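Local coordinates for phosphate ABC transporter, phosphate-binding protein (PDB 4Q8R) that probably captures inorganic phosphate outside the cell with high affinity and hands it to an ABC-type transporter for uptake, at residues S9-V14 with I39-G44; D79-I84 with V204-L209. All coordinates share one frame; numbering follows the deposited sequence.

In the fold
Both contacts are buried, and both reach the same mixed sheet. Interaction 1 joins the end of strand 6-10 to the start of helix 41-50, and it has only I39 exposed among its touching residues. Small residues, hydroxyls and backbone amides carry it, gathered round the phosphate. Interaction 2 lies nearer the centre of the chain and pairs strands 71-86 and 205-213. Its chemistry is a salt bridge, an aromatic ring and apolar packing on top of strand pairing. The centres are about 14 Å apart, yet the two meet: S13 and V14 pack against R206 and F208. Interaction 1 binds the anion directly, while interaction 2 lies just behind it.

Interaction 1: S9-V14 with I39-G44; sequences SGSTSV and IGSSAG. With PO4 (phosphate ion), chain B.
S41 and S11 meet beside the phosphate, with S41 OG 3.5 Å from S11 CB. Their hydroxyls do not pair. S11 OG gives its hydrogen to phosphate O4 at 2.6 Å, and S41 OG gives its own to phosphate O1 at 2.6 Å. In S41 the hydroxyl sits beside the backbone N (chi1 -66°), which lets its OG and N hold O1. S11 OG also accepts from V14 N, an ST motif that fixes its direction. S13 adds its OG and N to O4, so the loop alone gives it three donors. T12 OG1 and N both reach O2, and OG1 is 2.6 Å away. This is the anion site of a PBP-superfamily protein: a loop after strand 6-10 meets the N-terminus of helix 41-50, with G40 as N-cap. The helix start would favour a negative ion. R125 and T131 are among the further phosphate donors. Behind the site, G10 O takes I39 N at 2.8 Å and G40 N from the same face of its plane. G10 CA and G44 CA lie 3.5 Å apart, with no side chain between. I39 lays CG1 alongside G10 and brings CD1 to 3.7 Å from S9 OG, which bonds to S53 and N47.

Interaction 2: D79-I84 with V204-L209; sequences DGIALI and VSRPFL
D79 lies over one face of the F208 ring, with its CB 3.3 Å from F208 CE1. The carboxylate carbon follows, 3.4 Å from F208 CZ, and the carboxylate and ring planes are 38° apart. D79 CG is anti to the backbone N (chi1 180°), and this places the carboxylate alongside R206 as well. R206 presents the side of its guanidinium, and the two flat groups are nearly coplanar, 20° apart. In this salt bridge both nitrogens on that side go to one oxygen. R206 NE reaches D79 OD2 at 2.8 Å on its anti lone pair, and R206 NH1 reaches the same OD2 at 2.9 Å. The other oxygen, OD1, is bonded to S174, so each end of the carboxylate has a partner. I81 covers one guanidinium face with CG1, 3.6 Å above the plane and offset toward the rim. Its CD1 touches R206 CG at 3.7 Å, where the arginine chain bends to cross the neighbouring strand. I81 CB also meets V204 CG1 at 3.8 Å.

The backbones form antiparallel pairing. D79 and R206 are a hydrogen-bonded pair, and G80 and S205 are the non-hydrogen-bonded pair next to it. I81 N extends the pairing to V204 O at 2.9 Å.

R206 NH1 also bonds to T131, a direct phosphate ligand, and NH2 bonds to S59 O. R206 is therefore a second-shell residue of the anion site, and D79 would offset much of its charge. V14 covers the face of F208 opposite D79, and L242 also touches the ring. Strand 169-174 lies on the other edge of strand 71-86, and helix 130-139 packs T131 and A134 against I81.

Interaction 1: S9-V14 with I39-G44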
loop_
_atom_site.group_PDB
_atom_site.type_symbol
_atom_site.label_atom_id
_atom_site.label_comp_id
_atom_site.label_asym_id
_atom_site.label_seq_id
_atom_site.Cartn_x
_atom_site.Cartn_y
_atom_site.Cartn_z
ATOM N N SER A 9 -7.811 -4.010 11.948
ATOM C CA SER A 9 -7.051 -2.764 11.836
ATOM C C SER A 9 -5.786 -2.969 11.076
ATOM O O SER A 9 -5.237 -4.073 10.986
ATOM C CB SER A 9 -6.767 -2.194 13.245
ATOM O OG SER A 9 -5.848 -2.953 13.969
ATOM N N GLY A 10 -5.278 -1.855 10.503
ATOM C CA GLY A 10 -3.987 -1.833 9.902
ATOM C C GLY A 10 -3.890 -0.997 8.640
ATOM O O GLY A 10 -4.402 0.145 8.602
ATOM N N SER A 11 -3.274 -1.575 7.644
ATOM C CA SER A 11 -2.863 -0.922 6.415
ATOM C C SER A 11 -3.889 0.066 5.843
ATOM O O SER A 11 -5.059 -0.320 5.597
ATOM C CB SER A 11 -2.595 -2.017 5.387
ATOM O OG SER A 11 -2.444 -1.551 4.070
ATOM N N THR A 12 -3.426 1.267 5.502
ATOM C CA THR A 12 -4.214 2.198 4.760
ATOM C C THR A 12 -4.370 1.746 3.296
ATOM O O THR A 12 -5.377 2.090 2.658
ATOM C CB THR A 12 -3.692 3.653 4.835
ATOM O OG1 THR A 12 -2.445 3.781 4.164
ATOM C CG2 THR A 12 -3.580 4.092 6.276
ATOM N N SER A 13 -3.396 1.026 2.757
ATOM C CA SER A 13 -3.453 0.571 1.367
ATOM C C SER A 13 -4.609 -0.432 1.220
ATOM O O SER A 13 -5.300 -0.420 0.198
ATOM C CB SER A 13 -2.168 -0.124 0.963
ATOM O OG SER A 13 -1.025 0.706 1.118
ATOM N N VAL A 14 -4.800 -1.244 2.257
ATOM C CA VAL A 14 -5.852 -2.283 2.234
ATOM C C VAL A 14 -7.203 -1.729 2.552
ATOM O O VAL A 14 -8.207 -2.380 2.234
ATOM C CB VAL A 14 -5.490 -3.476 3.217
ATOM C CG1 VAL A 14 -6.475 -4.658 3.123
ATOM C CG2 VAL A 14 -4.135 -4.033 2.881
ATOM N N ILE A 39 -4.846 2.405 10.194
ATOM C CA ILE A 39 -3.806 2.961 11.068
ATOM C C ILE A 39 -2.395 2.648 10.589
ATOM O O ILE A 39 -1.413 2.964 11.277
ATOM C CB ILE A 39 -4.034 2.448 12.524
ATOM C CG1 ILE A 39 -3.959 0.922 12.614
ATOM C CG2 ILE A 39 -5.270 3.029 13.098
ATOM C CD1 ILE A 39 -4.138 0.370 14.015
ATOM N N GLY A 40 -2.240 2.012 9.433
ATOM C CA GLY A 40 -1.025 1.551 8.887
ATOM C C GLY A 40 -0.630 0.142 9.290
ATOM O O GLY A 40 -1.109 -0.370 10.323
ATOM N N SER A 41 0.174 -0.509 8.483
ATOM C CA SER A 41 0.476 -1.907 8.628
ATOM C C SER A 41 1.064 -2.280 9.984
ATOM O O SER A 41 0.596 -3.274 10.613
ATOM C CB SER A 41 1.346 -2.398 7.542
ATOM O OG SER A 41 0.743 -2.376 6.261
ATOM N N SER A 42 2.131 -1.583 10.407
ATOM C CA SER A 42 2.779 -2.022 11.616
ATOM C C SER A 42 1.878 -1.973 12.804
ATOM O O SER A 42 1.904 -2.899 13.645
ATOM C CB SER A 42 4.074 -1.248 11.850
ATOM O OG SER A 42 5.005 -1.520 10.805
ATOM N N ALA A 43 1.031 -0.957 12.900
ATOM C CA ALA A 43 0.149 -0.857 14.043
ATOM C C ALA A 43 -0.955 -1.932 13.987
ATOM O O ALA A 43 -1.395 -2.447 15.007
ATOM C CB ALA A 43 -0.451 0.513 14.133
ATOM N N GLY A 44 -1.439 -2.234 12.796
ATOM C CA GLY A 44 -2.454 -3.279 12.729
ATOM C C GLY A 44 -1.875 -4.665 13.074
ATOM O O GLY A 44 -2.514 -5.448 13.750
HETATM P P PO4 B . 0.170 1.100 4.718
HETATM O O1 PO4 B . 0.727 0.176 5.813
HETATM O O2 PO4 B . -0.788 2.121 5.295
HETATM O O3 PO4 B . 1.310 1.699 3.907
HETATM O O4 PO4 B . -0.603 0.191 3.706
#

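Interaction 2: D79-I84 with V204-L209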
loop_
_atom_site.group_PDB
_atom_site.type_symbol
_atom_site.label_atom_id
_atom_site.label_comp_id
_atom_site.label_asym_id
_atom_site.label_seq_id
_atom_site.Cartn_x
_atom_site.Cartn_y
_atom_site.Cartn_z
ATOM N N ASP A 79 -0.574 -6.147 -4.765
ATOM C CA ASP A 79 -0.776 -4.734 -4.958
ATOM C C ASP A 79 0.500 -4.073 -5.512
ATOM O O ASP A 79 1.602 -4.234 -4.948
ATOM C CB ASP A 79 -1.144 -4.062 -3.637
ATOM C CG ASP A 79 -1.369 -2.564 -3.756
ATOM O OD1 ASP A 79 -2.210 -2.085 -4.535
ATOM O OD2 ASP A 79 -0.751 -1.815 -3.001
ATOM N N GLY A 80 0.344 -3.299 -6.573
ATOM C CA GLY A 80 1.397 -2.478 -7.078
ATOM C C GLY A 80 1.523 -1.201 -6.285
ATOM O O GLY A 80 0.550 -0.691 -5.706
ATOM N N ILE A 81 2.747 -0.696 -6.233
ATOM C CA ILE A 81 2.988 0.614 -5.628
ATOM C C ILE A 81 3.374 1.547 -6.818
ATOM O O ILE A 81 4.371 1.313 -7.533
ATOM C CB ILE A 81 4.115 0.605 -4.626
ATOM C CG1 ILE A 81 3.777 -0.356 -3.439
ATOM C CG2 ILE A 81 4.412 2.034 -4.130
ATOM C CD1 ILE A 81 4.904 -0.565 -2.499
ATOM N N ALA A 82 2.585 2.583 -6.971
ATOM C CA ALA A 82 2.820 3.627 -7.957
ATOM C C ALA A 82 3.669 4.739 -7.342
ATOM O O ALA A 82 3.570 5.039 -6.187
ATOM C CB ALA A 82 1.519 4.223 -8.409
ATOM N N LEU A 83 4.500 5.315 -8.200
ATOM C CA LEU A 83 5.231 6.557 -7.907
ATOM C C LEU A 83 4.401 7.614 -8.561
ATOM O O LEU A 83 4.327 7.643 -9.845
ATOM C CB LEU A 83 6.588 6.608 -8.578
ATOM C CG LEU A 83 7.782 6.033 -7.883
ATOM C CD1 LEU A 83 8.013 6.808 -6.633
ATOM C CD2 LEU A 83 7.588 4.566 -7.630
ATOM N N ILE A 84 3.763 8.437 -7.763
ATOM C CA ILE A 84 2.850 9.444 -8.297
ATOM C C ILE A 84 3.464 10.823 -8.311
ATOM O O ILE A 84 4.175 11.221 -7.357
ATOM C CB ILE A 84 1.512 9.438 -7.564
ATOM C CG1 ILE A 84 1.656 9.550 -6.039
ATOM C CG2 ILE A 84 0.763 8.157 -7.923
ATOM C CD1 ILE A 84 0.380 9.982 -5.391
ATOM N N VAL A 204 7.506 -2.875 -8.728
ATOM C CA VAL A 204 7.237 -2.404 -7.385
ATOM C C VAL A 204 5.863 -2.912 -6.939
ATOM O O VAL A 204 4.801 -2.366 -7.296
ATOM C CB VAL A 204 7.322 -0.874 -7.251
ATOM C CG1 VAL A 204 7.603 -0.505 -5.782
ATOM C CG2 VAL A 204 8.444 -0.265 -8.115
ATOM N N SER A 205 5.880 -3.958 -6.120
ATOM C CA SER A 205 4.651 -4.600 -5.697
ATOM C C SER A 205 4.845 -5.360 -4.397
ATOM O O SER A 205 5.977 -5.618 -4.002
ATOM C CB SER A 205 4.167 -5.548 -6.821
ATOM O OG SER A 205 5.027 -6.638 -7.003
ATOM N N ARG A 206 3.746 -5.766 -3.771
ATOM C CA ARG A 206 3.808 -6.360 -2.452
ATOM C C ARG A 206 2.468 -7.083 -2.154
ATOM O O ARG A 206 1.457 -6.826 -2.838
ATOM C CB ARG A 206 4.171 -5.317 -1.365
ATOM C CG ARG A 206 3.599 -3.938 -1.572
ATOM C CD ARG A 206 2.080 -3.952 -1.339
ATOM N NE ARG A 206 1.444 -2.664 -1.525
ATOM C CZ ARG A 206 1.519 -1.654 -0.679
ATOM N NH1 ARG A 206 0.891 -0.551 -0.966
ATOM N NH2 ARG A 206 2.272 -1.746 0.448
ATOM N N PRO A 207 2.478 -8.034 -1.214
ATOM C CA PRO A 207 1.187 -8.672 -0.844
ATOM C C PRO A 207 0.324 -7.801 0.060
ATOM O O PRO A 207 0.816 -6.934 0.812
ATOM C CB PRO A 207 1.636 -9.913 -0.053
ATOM C CG PRO A 207 2.919 -9.437 0.657
ATOM C CD PRO A 207 3.602 -8.603 -0.450
ATOM N N PHE A 208 -0.972 -8.085 0.031
ATOM C CA PHE A 208 -1.931 -7.729 1.064
ATOM C C PHE A 208 -2.179 -8.972 1.884
ATOM O O PHE A 208 -2.505 -10.026 1.307
ATOM C CB PHE A 208 -3.230 -7.204 0.501
ATOM C CG PHE A 208 -3.198 -5.794 -0.060
ATOM C CD1 PHE A 208 -2.052 -4.958 -0.046
ATOM C CD2 PHE A 208 -4.381 -5.244 -0.580
ATOM C CE1 PHE A 208 -2.115 -3.667 -0.541
ATOM C CE2 PHE A 208 -4.437 -3.955 -1.032
ATOM C CZ PHE A 208 -3.300 -3.151 -1.021
ATOM N N LEU A 209 -1.985 -8.852 3.205
ATOM C CA LEU A 209 -2.177 -9.950 4.149
ATOM C C LEU A 209 -3.226 -9.628 5.165
ATOM O O LEU A 209 -3.326 -8.484 5.665
ATOM C CB LEU A 209 -0.869 -10.281 4.900
ATOM C CG LEU A 209 0.383 -10.567 4.104
ATOM C CD1 LEU A 209 1.572 -10.719 5.043
ATOM C CD2 LEU A 209 0.176 -11.770 3.198
#